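Long-range contacts in outer membrane protein assembly factor BamA (Haemophilus ducreyi, PDB 4K3C), which is probably the Bam-complex component that takes part in assembling beta-barrel proteins and inserting them into the outer membrane: residues 277-283 / 412-418; 463-469 / 481-485. All blocks are in the same frame, centred on the assembly; numbering follows the deposited sequence.

Interaction 1: residues 277-283 / 412-418; sequences EREYTRE and YYREDGF
Two extracellular loops of the BamA beta-barrel meet where Arg278 and Tyr280 pack on Tyr413 and Phe418. Residues 277-283 belong to the loop joining barrel strands 260-274 and 303-317 and lead into helix 280-288, with Glu279 at its N-cap position. Residues 412-418 lie in the long loop between strands 366-378 and 430-440. The Phe418 ring is held between Tyr280 CA, 3.8 Å from the ring centroid on one face, and Tyr413 CD1 on the opposite face. The Tyr280 ring turns its edge to Phe418 in an offset T-shaped pair with planes at 82°, while Glu283 CG meets Phe418 CZ at the ring edge, 3.5 Å away. Tyr413 is covered in turn by the guanidinium of Arg278, in a cation-pi stack with CZ 4.1 Å from the ring centroid. The Arg278 chain, extended from CG to NE, carries this charge out to the tyrosine, and Arg278 grips Glu283 side-on, NE (2.8 Å) and NH2 (2.6 Å) both donating to OE2. The bridge at the guanidinium edge leaves the flat face to the aromatic ring and would limit rotation of the guanidinium. Tyr412 hydrogen-bonds through OH to Asp424, and the Glu277 carboxylate stacks on its ring, planes 8° apart, with OE2 3.5 Å above the ring centre.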
ATOM      1  N   GLU A 277     -35.945   4.519  -1.612  1.00 68.65           N
ATOM      2  CA  GLU A 277     -37.260   5.066  -1.272  1.00 72.15           C
ATOM      3  C   GLU A 277     -37.696   6.235  -2.129  1.00 67.90           C
ATOM      4  O   GLU A 277     -38.626   6.953  -1.774  1.00 81.56           O
ATOM      5  CB  GLU A 277     -37.384   5.390   0.227  1.00 78.99           C
ATOM      6  CG  GLU A 277     -36.849   6.740   0.673  1.00 78.21           C
ATOM      7  CD  GLU A 277     -37.909   7.554   1.394  1.00 75.56           C
ATOM      8  OE1 GLU A 277     -39.003   7.744   0.820  1.00 63.55           O
ATOM      9  OE2 GLU A 277     -37.651   7.997   2.537  1.00 82.72           O
ATOM     10  N   ARG A 278     -37.030   6.398  -3.265  1.00 56.03           N
ATOM     11  CA  ARG A 278     -37.460   7.340  -4.298  1.00 61.47           C
ATOM     12  C   ARG A 278     -37.320   8.804  -3.908  1.00 58.06           C
ATOM     13  O   ARG A 278     -38.230   9.401  -3.336  1.00 56.75           O
ATOM     14  CB  ARG A 278     -38.887   7.042  -4.784  1.00 69.83           C
ATOM     15  CG  ARG A 278     -39.343   7.923  -5.936  1.00 72.29           C
ATOM     16  CD  ARG A 278     -40.703   7.502  -6.483  1.00 70.61           C
ATOM     17  NE  ARG A 278     -41.042   8.274  -7.675  1.00 70.42           N
ATOM     18  CZ  ARG A 278     -42.220   8.847  -7.893  1.00 70.79           C
ATOM     19  NH1 ARG A 278     -43.200   8.731  -7.008  1.00 78.35           N
ATOM     20  NH2 ARG A 278     -42.419   9.535  -9.005  1.00 66.80           N
ATOM     21  N   GLU A 279     -36.168   9.379  -4.233  1.00 61.59           N
ATOM     22  CA  GLU A 279     -35.987  10.810  -4.077  1.00 66.30           C
ATOM     23  C   GLU A 279     -35.601  11.514  -5.388  1.00 60.70           C
ATOM     24  O   GLU A 279     -35.365  10.882  -6.412  1.00 55.08           O
ATOM     25  CB  GLU A 279     -35.001  11.120  -2.943  1.00 69.13           C
ATOM     26  CG  GLU A 279     -33.543  10.937  -3.287  1.00 63.78           C
ATOM     27  CD  GLU A 279     -32.992  12.101  -4.074  1.00 57.28           C
ATOM     28  OE1 GLU A 279     -32.555  11.870  -5.214  1.00 59.77           O
ATOM     29  OE2 GLU A 279     -33.039  13.245  -3.577  1.00 57.67           O
ATOM     30  N   TYR A 280     -35.507  12.833  -5.310  1.00 64.49           N
ATOM     31  CA  TYR A 280     -35.439  13.713  -6.468  1.00 66.58           C
ATOM     32  C   TYR A 280     -34.274  13.488  -7.431  1.00 69.07           C
ATOM     33  O   TYR A 280     -34.495  13.146  -8.590  1.00 80.46           O
ATOM     34  CB  TYR A 280     -35.450  15.157  -5.979  1.00 65.27           C
ATOM     35  CG  TYR A 280     -35.284  16.156  -7.077  1.00 59.24           C
ATOM     36  CD1 TYR A 280     -36.340  16.484  -7.894  1.00 51.61           C
ATOM     37  CD2 TYR A 280     -34.066  16.785  -7.286  1.00 67.41           C
ATOM     38  CE1 TYR A 280     -36.192  17.399  -8.897  1.00 55.32           C
ATOM     39  CE2 TYR A 280     -33.909  17.708  -8.288  1.00 64.24           C
ATOM     40  CZ  TYR A 280     -34.978  18.008  -9.091  1.00 57.17           C
ATOM     41  OH  TYR A 280     -34.825  18.916 -10.096  1.00 59.60           O
ATOM     42  N   THR A 281     -33.047  13.701  -6.960  1.00 59.45           N
ATOM     43  CA  THR A 281     -31.849  13.493  -7.772  1.00 49.69           C
ATOM     44  C   THR A 281     -31.703  12.050  -8.247  1.00 56.86           C
ATOM     45  O   THR A 281     -31.256  11.788  -9.370  1.00 64.97           O
ATOM     46  CB  THR A 281     -30.608  13.867  -6.982  1.00 53.02           C
ATOM     47  OG1 THR A 281     -30.548  15.292  -6.863  1.00 67.58           O
ATOM     48  CG2 THR A 281     -29.338  13.351  -7.672  1.00 47.12           C
ATOM     49  N   ARG A 282     -32.080  11.110  -7.385  1.00 59.87           N
ATOM     50  CA  ARG A 282     -32.021   9.695  -7.734  1.00 53.46           C
ATOM     51  C   ARG A 282     -32.925   9.375  -8.893  1.00 50.27           C
ATOM     52  O   ARG A 282     -32.532   8.636  -9.787  1.00 54.96           O
ATOM     53  CB  ARG A 282     -32.441   8.837  -6.560  1.00 50.55           C
ATOM     54  CG  ARG A 282     -31.380   8.687  -5.521  1.00 53.04           C
ATOM     55  CD  ARG A 282     -31.903   7.783  -4.449  1.00 62.60           C
ATOM     56  NE  ARG A 282     -30.887   7.430  -3.478  1.00 56.13           N
ATOM     57  CZ  ARG A 282     -31.168   6.929  -2.287  1.00 55.40           C
ATOM     58  NH1 ARG A 282     -32.442   6.737  -1.935  1.00 49.74           N
ATOM     59  NH2 ARG A 282     -30.179   6.627  -1.458  1.00 61.23           N
ATOM     60  N   GLU A 283     -34.139   9.922  -8.857  1.00 50.88           N
ATOM     61  CA  GLU A 283     -35.127   9.721  -9.921  1.00 67.23           C
ATOM     62  C   GLU A 283     -34.531  10.082 -11.278  1.00 68.95           C
ATOM     63  O   GLU A 283     -34.737   9.385 -12.288  1.00 58.41           O
ATOM     64  CB  GLU A 283     -36.378  10.569  -9.660  1.00 62.47           C
ATOM     65  CG  GLU A 283     -37.587   9.771  -9.203  1.00 60.32           C
ATOM     66  CD  GLU A 283     -38.738   9.920 -10.139  1.00 68.28           C
ATOM     67  OE1 GLU A 283     -38.473  10.191 -11.325  1.00 75.34           O
ATOM     68  OE2 GLU A 283     -39.900   9.783  -9.701  1.00 73.22           O
ATOM     69  N   TYR A 412     -37.454  13.778  -0.757  1.00 63.86           N
ATOM     70  CA  TYR A 412     -38.382  12.683  -1.012  1.00 63.63           C
ATOM     71  C   TYR A 412     -39.741  13.147  -1.519  1.00 71.74           C
ATOM     72  O   TYR A 412     -39.997  14.345  -1.655  1.00 82.52           O
ATOM     73  CB  TYR A 412     -38.553  11.831   0.239  1.00 55.22           C
ATOM     74  CG  TYR A 412     -37.251  11.287   0.773  1.00 48.44           C
ATOM     75  CD1 TYR A 412     -36.462  10.456   0.003  1.00 52.53           C
ATOM     76  CD2 TYR A 412     -36.821  11.595   2.047  1.00 47.07           C
ATOM     77  CE1 TYR A 412     -35.274   9.960   0.479  1.00 52.63           C
ATOM     78  CE2 TYR A 412     -35.645  11.101   2.538  1.00 47.97           C
ATOM     79  CZ  TYR A 412     -34.869  10.285   1.752  1.00 53.24           C
ATOM     80  OH  TYR A 412     -33.685   9.790   2.257  1.00 56.75           O
ATOM     81  N   TYR A 413     -40.610  12.178  -1.786  1.00 66.49           N
ATOM     82  CA  TYR A 413     -41.897  12.436  -2.404  1.00 72.04           C
ATOM     83  C   TYR A 413     -42.965  12.651  -1.330  1.00 73.25           C
ATOM     84  O   TYR A 413     -43.009  11.923  -0.342  1.00 68.73           O
ATOM     85  CB  TYR A 413     -42.253  11.249  -3.304  1.00 86.44           C
ATOM     86  CG  TYR A 413     -43.044  11.610  -4.538  1.00 99.77           C
ATOM     87  CD1 TYR A 413     -42.412  12.105  -5.674  1.00104.27           C
ATOM     88  CD2 TYR A 413     -44.425  11.442  -4.576  1.00104.59           C
ATOM     89  CE1 TYR A 413     -43.142  12.439  -6.814  1.00110.82           C
ATOM     90  CE2 TYR A 413     -45.163  11.770  -5.712  1.00108.07           C
ATOM     91  CZ  TYR A 413     -44.518  12.265  -6.830  1.00106.66           C
ATOM     92  OH  TYR A 413     -45.252  12.593  -7.956  1.00 96.98           O
ATOM     93  N   ARG A 414     -43.813  13.661  -1.514  1.00 82.72           N
ATOM     94  CA  ARG A 414     -44.901  13.936  -0.572  1.00 87.90           C
ATOM     95  C   ARG A 414     -46.270  14.089  -1.249  1.00104.68           C
ATOM     96  O   ARG A 414     -47.197  14.612  -0.633  1.00111.70           O
ATOM     97  CB  ARG A 414     -44.592  15.179   0.263  1.00 83.90           C
ATOM     98  N   GLU A 415     -46.375  13.623  -2.498  1.00113.21           N
ATOM     99  CA  GLU A 415     -47.605  13.652  -3.325  1.00116.34           C
ATOM    100  C   GLU A 415     -48.458  14.915  -3.159  1.00120.45           C
ATOM    101  O   GLU A 415     -49.260  14.969  -2.232  1.00124.74           O
ATOM    102  CB  GLU A 415     -48.450  12.391  -3.090  1.00113.93           C
ATOM    103  N   ASP A 416     -48.349  15.925  -4.031  1.00124.61           N
ATOM    104  CA  ASP A 416     -47.645  15.963  -5.329  1.00133.60           C
ATOM    105  C   ASP A 416     -46.215  15.410  -5.465  1.00133.60           C
ATOM    106  O   ASP A 416     -45.895  14.774  -6.473  1.00135.87           O
ATOM    107  CB  ASP A 416     -47.655  17.407  -5.859  1.00139.85           C
ATOM    108  CG  ASP A 416     -46.674  18.324  -5.116  1.00138.07           C
ATOM    109  OD1 ASP A 416     -46.378  18.076  -3.925  1.00135.80           O
ATOM    110  OD2 ASP A 416     -46.198  19.299  -5.734  1.00136.74           O
ATOM    111  N   GLY A 417     -45.357  15.675  -4.482  1.00122.83           N
ATOM    112  CA  GLY A 417     -44.059  15.029  -4.442  1.00104.80           C
ATOM    113  C   GLY A 417     -42.860  15.913  -4.678  1.00 91.71           C
ATOM    114  O   GLY A 417     -42.956  16.977  -5.282  1.00 96.18           O
ATOM    115  N   PHE A 418     -41.718  15.438  -4.203  1.00 83.55           N
ATOM    116  CA  PHE A 418     -40.441  16.148  -4.294  1.00 74.68           C
ATOM    117  C   PHE A 418     -40.531  17.559  -3.739  1.00 76.00           C
ATOM    118  O   PHE A 418     -39.923  18.493  -4.251  1.00 76.32           O
ATOM    119  CB  PHE A 418     -39.840  16.078  -5.707  1.00 65.53           C
ATOM    120  CG  PHE A 418     -39.517  14.669  -6.150  1.00 59.79           C
ATOM    121  CD1 PHE A 418     -39.219  13.686  -5.213  1.00 56.71           C
ATOM    122  CD2 PHE A 418     -39.539  14.316  -7.485  1.00 59.63           C
ATOM    123  CE1 PHE A 418     -38.939  12.385  -5.604  1.00 56.55           C
ATOM    124  CE2 PHE A 418     -39.256  13.015  -7.874  1.00 66.52           C
ATOM    125  CZ  PHE A 418     -38.955  12.052  -6.929  1.00 50.52           C
TER

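Interaction 2: residues 463-469 / 481-485; sequences TVWNTKW and DFGDY
The extracellular loop that follows barrel strand 453-465 folds back on itself here, with Trp465 and Trp469 of its outgoing arm packed against Tyr485 and Phe482 of its returning arm. Each arm makes a type I beta turn, Asn466 to Trp469 and Asp481 to Asp484, and each turn opens with an Asx turn: Asn466 OD1 accepts from Lys468 N, and Asp481 OD1 from Gly483 N. A nearly straight backbone bond ties the turns together, Asn466 N to Phe482 O at 3.1 Å with 170° at the hydrogen. Beside it, Gly483 CA makes a CA-H...O contact to Asn466 O. Nearer the barrel, the Thr463 hydroxyl donates to Tyr485 O over 2.8 Å, the donor tilted from the carbonyl plane; a chi1 of 166°, which swings OG1 away from the Thr463 nitrogen, brings the hydroxyl to this carbonyl.

The two tryptophans receive their partners over a face. Tyr485 CB lies 3.6 Å from the centroid of the six-membered ring of Trp465, whereas Trp465 CD1 approaches Gly483 O obliquely at 3.3 Å. On Trp469, Phe482 CB sits over the five-membered ring, 3.8 Å from its centroid, and the Phe482 ring then presents its edge to the six-membered ring, with planes at 88° and CD2 3.7 Å from Trp469 CZ2. The two arms are thus joined by two hydrogen bonds to main-chain carbonyls and by aromatic and CH-pi packing, with no salt bridge between the two segments.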
ATOM      1  N   THR A 463     -15.749  19.546   1.680  1.00 42.27           N
ATOM      2  CA  THR A 463     -16.844  20.133   0.921  1.00 41.49           C
ATOM      3  C   THR A 463     -17.348  19.141  -0.127  1.00 36.30           C
ATOM      4  O   THR A 463     -16.587  18.676  -0.963  1.00 34.36           O
ATOM      5  CB  THR A 463     -16.419  21.484   0.251  1.00 30.18           C
ATOM      6  OG1 THR A 463     -17.376  21.869  -0.744  1.00 39.25           O
ATOM      7  CG2 THR A 463     -15.084  21.333  -0.416  1.00 29.78           C
ATOM      8  N   VAL A 464     -18.633  18.813  -0.072  1.00 39.62           N
ATOM      9  CA  VAL A 464     -19.238  17.931  -1.065  1.00 37.04           C
ATOM     10  C   VAL A 464     -20.411  18.585  -1.777  1.00 41.11           C
ATOM     11  O   VAL A 464     -21.422  18.928  -1.170  1.00 64.20           O
ATOM     12  CB  VAL A 464     -19.758  16.617  -0.444  1.00 36.25           C
ATOM     13  CG1 VAL A 464     -20.392  15.767  -1.528  1.00 40.32           C
ATOM     14  CG2 VAL A 464     -18.642  15.860   0.240  1.00 39.06           C
ATOM     15  N   TRP A 465     -20.295  18.720  -3.080  1.00 31.63           N
ATOM     16  CA  TRP A 465     -21.342  19.363  -3.842  1.00 37.87           C
ATOM     17  C   TRP A 465     -21.744  18.600  -5.093  1.00 39.75           C
ATOM     18  O   TRP A 465     -21.059  17.668  -5.506  1.00 38.71           O
ATOM     19  CB  TRP A 465     -20.932  20.792  -4.207  1.00 40.64           C
ATOM     20  CG  TRP A 465     -19.874  20.974  -5.303  1.00 37.85           C
ATOM     21  CD1 TRP A 465     -20.097  21.375  -6.579  1.00 33.77           C
ATOM     22  CD2 TRP A 465     -18.454  20.817  -5.178  1.00 32.11           C
ATOM     23  NE1 TRP A 465     -18.918  21.471  -7.259  1.00 33.46           N
ATOM     24  CE2 TRP A 465     -17.890  21.140  -6.418  1.00 32.46           C
ATOM     25  CE3 TRP A 465     -17.608  20.425  -4.137  1.00 52.34           C
ATOM     26  CZ2 TRP A 465     -16.522  21.091  -6.656  1.00 31.97           C
ATOM     27  CZ3 TRP A 465     -16.248  20.369  -4.378  1.00 47.95           C
ATOM     28  CH2 TRP A 465     -15.720  20.705  -5.630  1.00 31.12           C
ATOM     29  N   ASN A 466     -22.856  19.037  -5.680  1.00 34.20           N
ATOM     30  CA  ASN A 466     -23.436  18.485  -6.888  1.00 47.59           C
ATOM     31  C   ASN A 466     -23.263  19.498  -8.004  1.00 44.24           C
ATOM     32  O   ASN A 466     -23.996  20.492  -8.060  1.00 44.28           O
ATOM     33  CB  ASN A 466     -24.932  18.266  -6.634  1.00 54.88           C
ATOM     34  CG  ASN A 466     -25.702  17.766  -7.859  1.00 53.57           C
ATOM     35  OD1 ASN A 466     -25.242  17.860  -9.008  1.00 40.48           O
ATOM     36  ND2 ASN A 466     -26.912  17.240  -7.607  1.00 56.01           N
ATOM     37  N   THR A 467     -22.327  19.235  -8.912  1.00 39.70           N
ATOM     38  CA  THR A 467     -22.124  20.092 -10.082  1.00 36.16           C
ATOM     39  C   THR A 467     -23.364  20.307 -10.947  1.00 47.56           C
ATOM     40  O   THR A 467     -23.470  21.325 -11.626  1.00 53.04           O
ATOM     41  CB  THR A 467     -21.037  19.550 -11.003  1.00 39.50           C
ATOM     42  OG1 THR A 467     -21.469  18.292 -11.544  1.00 36.73           O
ATOM     43  CG2 THR A 467     -19.737  19.365 -10.240  1.00 34.43           C
ATOM     44  N   LYS A 468     -24.306  19.377 -10.957  1.00 37.95           N
ATOM     45  CA  LYS A 468     -25.417  19.566 -11.879  1.00 48.08           C
ATOM     46  C   LYS A 468     -26.622  20.236 -11.229  1.00 49.09           C
ATOM     47  O   LYS A 468     -27.627  20.481 -11.896  1.00 47.44           O
ATOM     48  CB  LYS A 468     -25.795  18.248 -12.567  1.00 47.62           C
ATOM     49  CG  LYS A 468     -24.587  17.490 -13.110  1.00 53.06           C
ATOM     50  CD  LYS A 468     -24.951  16.544 -14.237  1.00 59.80           C
ATOM     51  CE  LYS A 468     -23.903  15.439 -14.413  1.00 56.73           C
ATOM     52  NZ  LYS A 468     -24.259  14.176 -13.681  1.00 56.38           N
ATOM     53  N   TRP A 469     -26.510  20.557  -9.938  1.00 39.88           N
ATOM     54  CA  TRP A 469     -27.641  21.105  -9.183  1.00 49.08           C
ATOM     55  C   TRP A 469     -28.143  22.486  -9.710  1.00 63.59           C
ATOM     56  O   TRP A 469     -29.238  22.969  -9.352  1.00 48.21           O
ATOM     57  CB  TRP A 469     -27.354  21.111  -7.672  1.00 39.82           C
ATOM     58  CG  TRP A 469     -28.522  21.655  -6.899  1.00 56.16           C
ATOM     59  CD1 TRP A 469     -28.704  22.946  -6.492  1.00 56.10           C
ATOM     60  CD2 TRP A 469     -29.702  20.943  -6.500  1.00 56.07           C
ATOM     61  NE1 TRP A 469     -29.911  23.079  -5.854  1.00 59.06           N
ATOM     62  CE2 TRP A 469     -30.543  21.865  -5.842  1.00 54.56           C
ATOM     63  CE3 TRP A 469     -30.126  19.614  -6.629  1.00 51.25           C
ATOM     64  CZ2 TRP A 469     -31.780  21.504  -5.315  1.00 50.46           C
ATOM     65  CZ3 TRP A 469     -31.351  19.256  -6.106  1.00 53.73           C
ATOM     66  CH2 TRP A 469     -32.164  20.200  -5.450  1.00 58.89           C
ATOM     67  N   ASP A 481     -27.890  26.086  -1.877  1.00 48.70           N
ATOM     68  CA  ASP A 481     -27.312  25.859  -3.197  1.00 53.44           C
ATOM     69  C   ASP A 481     -26.432  24.614  -3.136  1.00 57.26           C
ATOM     70  O   ASP A 481     -25.239  24.681  -2.812  1.00 57.48           O
ATOM     71  CB  ASP A 481     -26.483  27.066  -3.612  1.00 61.78           C
ATOM     72  CG  ASP A 481     -26.112  27.051  -5.068  1.00 66.59           C
ATOM     73  OD1 ASP A 481     -26.189  25.971  -5.695  1.00 68.60           O
ATOM     74  OD2 ASP A 481     -25.729  28.134  -5.575  1.00 69.94           O
ATOM     75  N   PHE A 482     -27.024  23.472  -3.455  1.00 55.42           N
ATOM     76  CA  PHE A 482     -26.341  22.208  -3.264  1.00 50.95           C
ATOM     77  C   PHE A 482     -25.189  22.067  -4.239  1.00 58.61           C
ATOM     78  O   PHE A 482     -24.320  21.212  -4.066  1.00 61.46           O
ATOM     79  CB  PHE A 482     -27.330  21.062  -3.387  1.00 40.37           C
ATOM     80  CG  PHE A 482     -28.266  20.948  -2.210  1.00 43.48           C
ATOM     81  CD1 PHE A 482     -27.769  20.688  -0.939  1.00 43.58           C
ATOM     82  CD2 PHE A 482     -29.638  21.090  -2.369  1.00 47.19           C
ATOM     83  CE1 PHE A 482     -28.618  20.575   0.156  1.00 39.62           C
ATOM     84  CE2 PHE A 482     -30.499  20.982  -1.274  1.00 47.80           C
ATOM     85  CZ  PHE A 482     -29.984  20.721  -0.014  1.00 47.18           C
ATOM     86  N   GLY A 483     -25.185  22.942  -5.243  1.00 37.68           N
ATOM     87  CA  GLY A 483     -24.136  22.982  -6.244  1.00 39.96           C
ATOM     88  C   GLY A 483     -23.027  23.977  -5.932  1.00 47.27           C
ATOM     89  O   GLY A 483     -22.044  24.097  -6.672  1.00 43.64           O
ATOM     90  N   ASP A 484     -23.176  24.698  -4.827  1.00 47.31           N
ATOM     91  CA  ASP A 484     -22.147  25.631  -4.411  1.00 48.37           C
ATOM     92  C   ASP A 484     -20.968  24.938  -3.729  1.00 49.41           C
ATOM     93  O   ASP A 484     -21.088  24.446  -2.608  1.00 50.71           O
ATOM     94  CB  ASP A 484     -22.734  26.686  -3.491  1.00 59.48           C
ATOM     95  CG  ASP A 484     -21.725  27.747  -3.110  1.00 61.76           C
ATOM     96  OD1 ASP A 484     -20.793  28.008  -3.909  1.00 51.31           O
ATOM     97  OD2 ASP A 484     -21.878  28.324  -2.012  1.00 67.63           O
ATOM     98  N   TYR A 485     -19.826  24.918  -4.410  1.00 54.10           N
ATOM     99  CA  TYR A 485     -18.615  24.331  -3.847  1.00 53.12           C
ATOM    100  C   TYR A 485     -18.153  25.056  -2.570  1.00 51.32           C
ATOM    101  O   TYR A 485     -17.381  24.507  -1.798  1.00 57.35           O
ATOM    102  CB  TYR A 485     -17.484  24.292  -4.895  1.00 51.17           C
ATOM    103  CG  TYR A 485     -16.570  25.490  -4.840  1.00 53.86           C
ATOM    104  CD1 TYR A 485     -16.863  26.643  -5.553  1.00 55.34           C
ATOM    105  CD2 TYR A 485     -15.419  25.475  -4.064  1.00 52.38           C
ATOM    106  CE1 TYR A 485     -16.034  27.742  -5.497  1.00 62.23           C
ATOM    107  CE2 TYR A 485     -14.582  26.571  -3.995  1.00 56.06           C
ATOM    108  CZ  TYR A 485     -14.892  27.706  -4.710  1.00 63.43           C
ATOM    109  OH  TYR A 485     -14.063  28.814  -4.635  1.00 59.97           O
TER

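How the interactions relate
The two contacts lie about 19 Å apart between centres, on the extracellular side of the barrel, and they touch directly: Tyr280 CE2 of interaction 1 packs 3.7 Å from Trp469 CZ3 of interaction 2. Trp469 CZ3 also lies 4.1 Å from Thr281 OG1. Further links run through the loop folded by interaction 2, whose Tyr476 hydrogen-bonds to Phe418 O and sets its ring edge-to-face with Tyr280. Strand 409-412 connects them as well: Trp469 rests on Ile411 and Phe482 on Lys409, while the Ile411 backbone is hydrogen-bonded to Tyr280 and its N to Glu279 OE2. Three loops are thereby joined, consistent with the extracellular dome that covers the barrel in BamA.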